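PDB 3BS3: putative DNA-binding protein from Bacteroides fragilis, which probably binds DNA, as a small all-helical protein of the XRE family of helix-turn-helix proteins. Local coordinates for residues R24-K35 and M54-L62. Residues are numbered along the deposited sequence; the frame is centred on the assembly and turned at random.
Sequences RTNRWLAEQMGK and MLVKVAELL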
loop_
_atom_site.group_PDB
_atom_site.type_symbol
_atom_site.label_atom_id
_atom_site.label_comp_id
_atom_site.label_asym_id
_atom_site.label_seq_id
_atom_site.Cartn_x
_atom_site.Cartn_y
_atom_site.Cartn_z
ATOM N N ARG A 24 -17.711 -12.223 3.489
ATOM C CA ARG A 24 -17.413 -12.128 2.047
ATOM C C ARG A 24 -16.287 -13.097 1.741
ATOM O O ARG A 24 -15.509 -13.440 2.651
ATOM C CB ARG A 24 -16.946 -10.712 1.661
ATOM C CG ARG A 24 -18.001 -9.628 1.796
ATOM C CD ARG A 24 -19.168 -9.774 0.811
ATOM N NE ARG A 24 -19.808 -8.463 0.689
ATOM C CZ ARG A 24 -20.862 -8.191 -0.083
ATOM N NH1 ARG A 24 -21.456 -9.138 -0.815
ATOM N NH2 ARG A 24 -21.304 -6.943 -0.134
ATOM N N THR A 25 -16.196 -13.523 0.485
ATOM C CA THR A 25 -15.169 -14.489 0.079
ATOM C C THR A 25 -14.090 -13.835 -0.780
ATOM O O THR A 25 -14.299 -12.757 -1.364
ATOM C CB THR A 25 -15.750 -15.640 -0.784
ATOM O OG1 THR A 25 -16.379 -15.096 -1.959
ATOM C CG2 THR A 25 -16.733 -16.490 0.017
ATOM N N ASN A 26 -12.955 -14.520 -0.893
ATOM C CA ASN A 26 -11.906 -14.100 -1.814
ATOM C C ASN A 26 -12.441 -13.950 -3.242
ATOM O O ASN A 26 -12.140 -12.957 -3.910
ATOM C CB ASN A 26 -10.762 -15.119 -1.824
ATOM C CG ASN A 26 -9.893 -15.068 -0.564
ATOM O OD1 ASN A 26 -10.092 -14.252 0.340
ATOM N ND2 ASN A 26 -8.910 -15.957 -0.510
ATOM N N ARG A 27 -13.259 -14.916 -3.691
ATOM C CA ARG A 27 -13.822 -14.893 -5.045
ATOM C C ARG A 27 -14.636 -13.626 -5.281
ATOM O O ARG A 27 -14.498 -12.971 -6.311
ATOM C CB ARG A 27 -14.711 -16.119 -5.296
ATOM C CG ARG A 27 -15.361 -16.114 -6.680
ATOM C CD ARG A 27 -16.848 -16.398 -6.597
ATOM N NE ARG A 27 -17.161 -17.821 -6.721
ATOM C CZ ARG A 27 -18.347 -18.361 -6.444
ATOM N NH1 ARG A 27 -18.530 -19.663 -6.594
ATOM N NH2 ARG A 27 -19.348 -17.607 -6.007
ATOM N N TRP A 28 -15.484 -13.286 -4.309
ATOM C CA TRP A 28 -16.316 -12.106 -4.428
ATOM C C TRP A 28 -15.445 -10.860 -4.568
ATOM O O TRP A 28 -15.665 -10.015 -5.444
ATOM C CB TRP A 28 -17.246 -11.999 -3.212
ATOM C CG TRP A 28 -18.094 -10.765 -3.272
ATOM C CD1 TRP A 28 -19.280 -10.617 -3.949
ATOM C CD2 TRP A 28 -17.796 -9.495 -2.699
ATOM N NE1 TRP A 28 -19.743 -9.335 -3.807
ATOM C CE2 TRP A 28 -18.865 -8.625 -3.040
ATOM C CE3 TRP A 28 -16.750 -9.008 -1.900
ATOM C CZ2 TRP A 28 -18.913 -7.294 -2.624
ATOM C CZ3 TRP A 28 -16.797 -7.664 -1.478
ATOM C CH2 TRP A 28 -17.873 -6.832 -1.853
ATOM N N LEU A 29 -14.429 -10.765 -3.719
ATOM C CA LEU A 29 -13.592 -9.565 -3.723
ATOM C C LEU A 29 -12.842 -9.443 -5.053
ATOM O O LEU A 29 -12.781 -8.371 -5.644
ATOM C CB LEU A 29 -12.627 -9.575 -2.537
ATOM C CG LEU A 29 -11.730 -8.332 -2.441
ATOM C CD1 LEU A 29 -12.559 -7.039 -2.310
ATOM C CD2 LEU A 29 -10.723 -8.476 -1.272
ATOM N N ALA A 30 -12.289 -10.557 -5.519
ATOM C CA ALA A 30 -11.572 -10.591 -6.792
ATOM C C ALA A 30 -12.484 -10.139 -7.916
ATOM O O ALA A 30 -12.078 -9.317 -8.735
ATOM C CB ALA A 30 -11.024 -11.993 -7.065
ATOM N N GLU A 31 -13.716 -10.659 -7.948
ATOM C CA GLU A 31 -14.677 -10.280 -8.988
ATOM C C GLU A 31 -14.996 -8.781 -8.946
ATOM O O GLU A 31 -15.011 -8.117 -9.983
ATOM C CB GLU A 31 -15.948 -11.149 -8.917
ATOM C CG GLU A 31 -15.681 -12.578 -9.412
ATOM C CD GLU A 31 -16.851 -13.564 -9.273
ATOM O OE1 GLU A 31 -17.865 -13.263 -8.603
ATOM O OE2 GLU A 31 -16.715 -14.674 -9.826
ATOM N N GLN A 32 -15.222 -8.249 -7.745
ATOM C CA GLN A 32 -15.498 -6.815 -7.598
ATOM C C GLN A 32 -14.333 -5.928 -8.028
ATOM O O GLN A 32 -14.536 -4.814 -8.514
ATOM C CB GLN A 32 -15.889 -6.487 -6.158
ATOM C CG GLN A 32 -17.198 -7.106 -5.767
ATOM C CD GLN A 32 -18.346 -6.543 -6.581
ATOM O OE1 GLN A 32 -18.538 -5.322 -6.646
ATOM N NE2 GLN A 32 -19.097 -7.415 -7.209
HETATM N N MSE A 33 -13.115 -6.428 -7.874
HETATM C CA MSE A 33 -11.970 -5.600 -8.205
HETATM C C MSE A 33 -11.345 -5.832 -9.551
HETATM O O MSE A 33 -10.419 -5.105 -9.946
HETATM C CB MSE A 33 -10.940 -5.774 -7.153
HETATM C CG MSE A 33 -11.410 -5.164 -5.916
HETATM SE SE MSE A 33 -9.997 -5.547 -4.800
HETATM C CE MSE A 33 -8.761 -4.124 -5.334
ATOM N N GLY A 34 -11.878 -6.809 -10.279
ATOM C CA GLY A 34 -11.353 -7.171 -11.602
ATOM C C GLY A 34 -9.953 -7.748 -11.501
ATOM O O GLY A 34 -9.117 -7.532 -12.391
ATOM N N LYS A 35 -9.696 -8.480 -10.421
ATOM C CA LYS A 35 -8.402 -9.120 -10.200
ATOM C C LYS A 35 -8.570 -10.630 -10.102
ATOM O O LYS A 35 -9.698 -11.118 -9.906
ATOM C CB LYS A 35 -7.743 -8.564 -8.944
ATOM C CG LYS A 35 -7.498 -7.064 -9.035
ATOM C CD LYS A 35 -6.376 -6.618 -8.167
ATOM C CE LYS A 35 -6.133 -5.144 -8.369
ATOM N NZ LYS A 35 -5.397 -4.854 -9.622
HETATM N N MSE A 54 -5.448 0.467 -4.156
HETATM C CA MSE A 54 -6.195 -0.799 -4.113
HETATM C C MSE A 54 -6.782 -1.060 -2.734
HETATM O O MSE A 54 -7.896 -1.541 -2.613
HETATM C CB MSE A 54 -5.307 -1.971 -4.489
HETATM C CG MSE A 54 -4.848 -1.949 -5.913
HETATM SE SE MSE A 54 -3.572 -3.372 -6.167
HETATM C CE MSE A 54 -2.669 -2.622 -7.742
ATOM N N LEU A 55 -6.018 -0.740 -1.691
ATOM C CA LEU A 55 -6.500 -0.905 -0.323
ATOM C C LEU A 55 -7.738 -0.049 -0.076
ATOM O O LEU A 55 -8.713 -0.507 0.556
ATOM C CB LEU A 55 -5.375 -0.597 0.675
ATOM C CG LEU A 55 -5.434 -1.216 2.074
ATOM C CD1 LEU A 55 -5.282 -2.711 2.001
ATOM C CD2 LEU A 55 -4.270 -0.665 2.845
ATOM N N VAL A 56 -7.719 1.174 -0.582
ATOM C CA VAL A 56 -8.892 2.055 -0.491
ATOM C C VAL A 56 -10.119 1.432 -1.180
ATOM O O VAL A 56 -11.243 1.488 -0.623
ATOM C CB VAL A 56 -8.619 3.478 -1.051
ATOM C CG1 VAL A 56 -9.916 4.297 -1.158
ATOM C CG2 VAL A 56 -7.617 4.191 -0.153
ATOM N N LYS A 57 -9.933 0.854 -2.370
ATOM C CA LYS A 57 -11.067 0.217 -3.063
ATOM C C LYS A 57 -11.572 -0.993 -2.272
ATOM O O LYS A 57 -12.792 -1.188 -2.137
ATOM C CB LYS A 57 -10.714 -0.180 -4.505
ATOM C CG LYS A 57 -11.813 0.118 -5.556
ATOM C CD LYS A 57 -13.157 -0.539 -5.278
ATOM C CE LYS A 57 -14.078 -0.538 -6.504
ATOM N NZ LYS A 57 -13.710 -1.593 -7.500
ATOM N N VAL A 58 -10.661 -1.801 -1.732
ATOM C CA VAL A 58 -11.092 -2.939 -0.911
ATOM C C VAL A 58 -11.929 -2.459 0.278
ATOM O O VAL A 58 -12.968 -3.053 0.626
ATOM C CB VAL A 58 -9.882 -3.732 -0.390
ATOM C CG1 VAL A 58 -10.327 -4.848 0.578
ATOM C CG2 VAL A 58 -9.061 -4.363 -1.545
ATOM N N ALA A 59 -11.459 -1.395 0.913
ATOM C CA ALA A 59 -12.153 -0.837 2.091
ATOM C C ALA A 59 -13.563 -0.349 1.707
ATOM O O ALA A 59 -14.540 -0.587 2.444
ATOM C CB ALA A 59 -11.321 0.279 2.702
ATOM N N GLU A 60 -13.666 0.309 0.558
ATOM C CA GLU A 60 -14.965 0.794 0.073
ATOM C C GLU A 60 -15.910 -0.389 -0.110
ATOM O O GLU A 60 -17.077 -0.350 0.338
ATOM C CB GLU A 60 -14.806 1.581 -1.231
ATOM C CG GLU A 60 -14.205 2.955 -1.008
ATOM C CD GLU A 60 -13.724 3.646 -2.279
ATOM O OE1 GLU A 60 -13.735 3.038 -3.377
ATOM O OE2 GLU A 60 -13.316 4.818 -2.165
ATOM N N LEU A 61 -15.401 -1.448 -0.734
ATOM C CA LEU A 61 -16.200 -2.659 -1.009
ATOM C C LEU A 61 -16.642 -3.388 0.262
ATOM O O LEU A 61 -17.738 -3.967 0.292
ATOM C CB LEU A 61 -15.421 -3.624 -1.908
ATOM C CG LEU A 61 -15.237 -3.184 -3.357
ATOM C CD1 LEU A 61 -14.268 -4.089 -4.061
ATOM C CD2 LEU A 61 -16.595 -3.184 -4.092
ATOM N N LEU A 62 -15.802 -3.355 1.299
ATOM C CA LEU A 62 -16.120 -4.015 2.573
ATOM C C LEU A 62 -16.805 -3.087 3.573
ATOM O O LEU A 62 -17.122 -3.513 4.696
ATOM C CB LEU A 62 -14.865 -4.645 3.187
ATOM C CG LEU A 62 -14.245 -5.740 2.314
ATOM C CD1 LEU A 62 -12.944 -6.233 2.912
ATOM C CD2 LEU A 62 -15.211 -6.921 2.091
HETATM O O HOH W 1 -19.280 -5.803 1.623
HETATM O O HOH W 2 -16.271 -2.736 -7.833
#
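The carbonyl oxygen Leu61 O receives a water that links it to Arg24: the water lies 2.7 Å from Leu61 O, donating to it, and 2.9 Å from Arg24 NE, accepting in the plane of the guanidinium. Beside this bridge the rim of Trp28 comes in, its CH2 3.6 Å from Leu61 O, which sits at the ring edge near the ring plane. Arg24 NH1 lies over one face of the indole, toward the rim, and Gln32 CG over the opposite face, likewise toward the rim. Arg24 reaches back over the ring because its chain bends at chi2 (-67°), and on the way its CG brushes Leu62 CD2.

Leu61 is the knob of the interface, set in a hole made by Trp28, Leu29, Gln32 and Met33. With CG anti to its carbonyl carbon (chi1 -71°), its CD1 comes within 3.6 Å of both Gln32 CB and Met33 CG, and it meets Leu29 CD1 as well. Further along, in the one of two conformers described here, selenomethionine Met33 lays its SE 3.6 Å from Val58 CG2, and a bend at chi3 carries its methyl toward the Met54 backbone. The side chains of Leu29 and Val58 cross at about a right angle, CD2 meeting CG1. In one conformer of Lys57, a second water accepts from Lys57 NZ at 2.8 Å and donates to Gln32 O. At the far end the aliphatic part of Lys35 rests on one conformer of Met54, and both touch Trp43 of helix 37-44.

Thr25 OG1 caps helix 26-33, accepting from Trp28 N, and Gly34 ends that helix in a Schellman motif. Segments 26-33 and 54-62 pack at 118°, axes 10.8 Å apart. Helices 26-33 and 37-44 probably form the helix-turn-helix, and helix 52-62, which carries 54-62, packs against its first helix, consistent with an XRE-type DNA-binding fold.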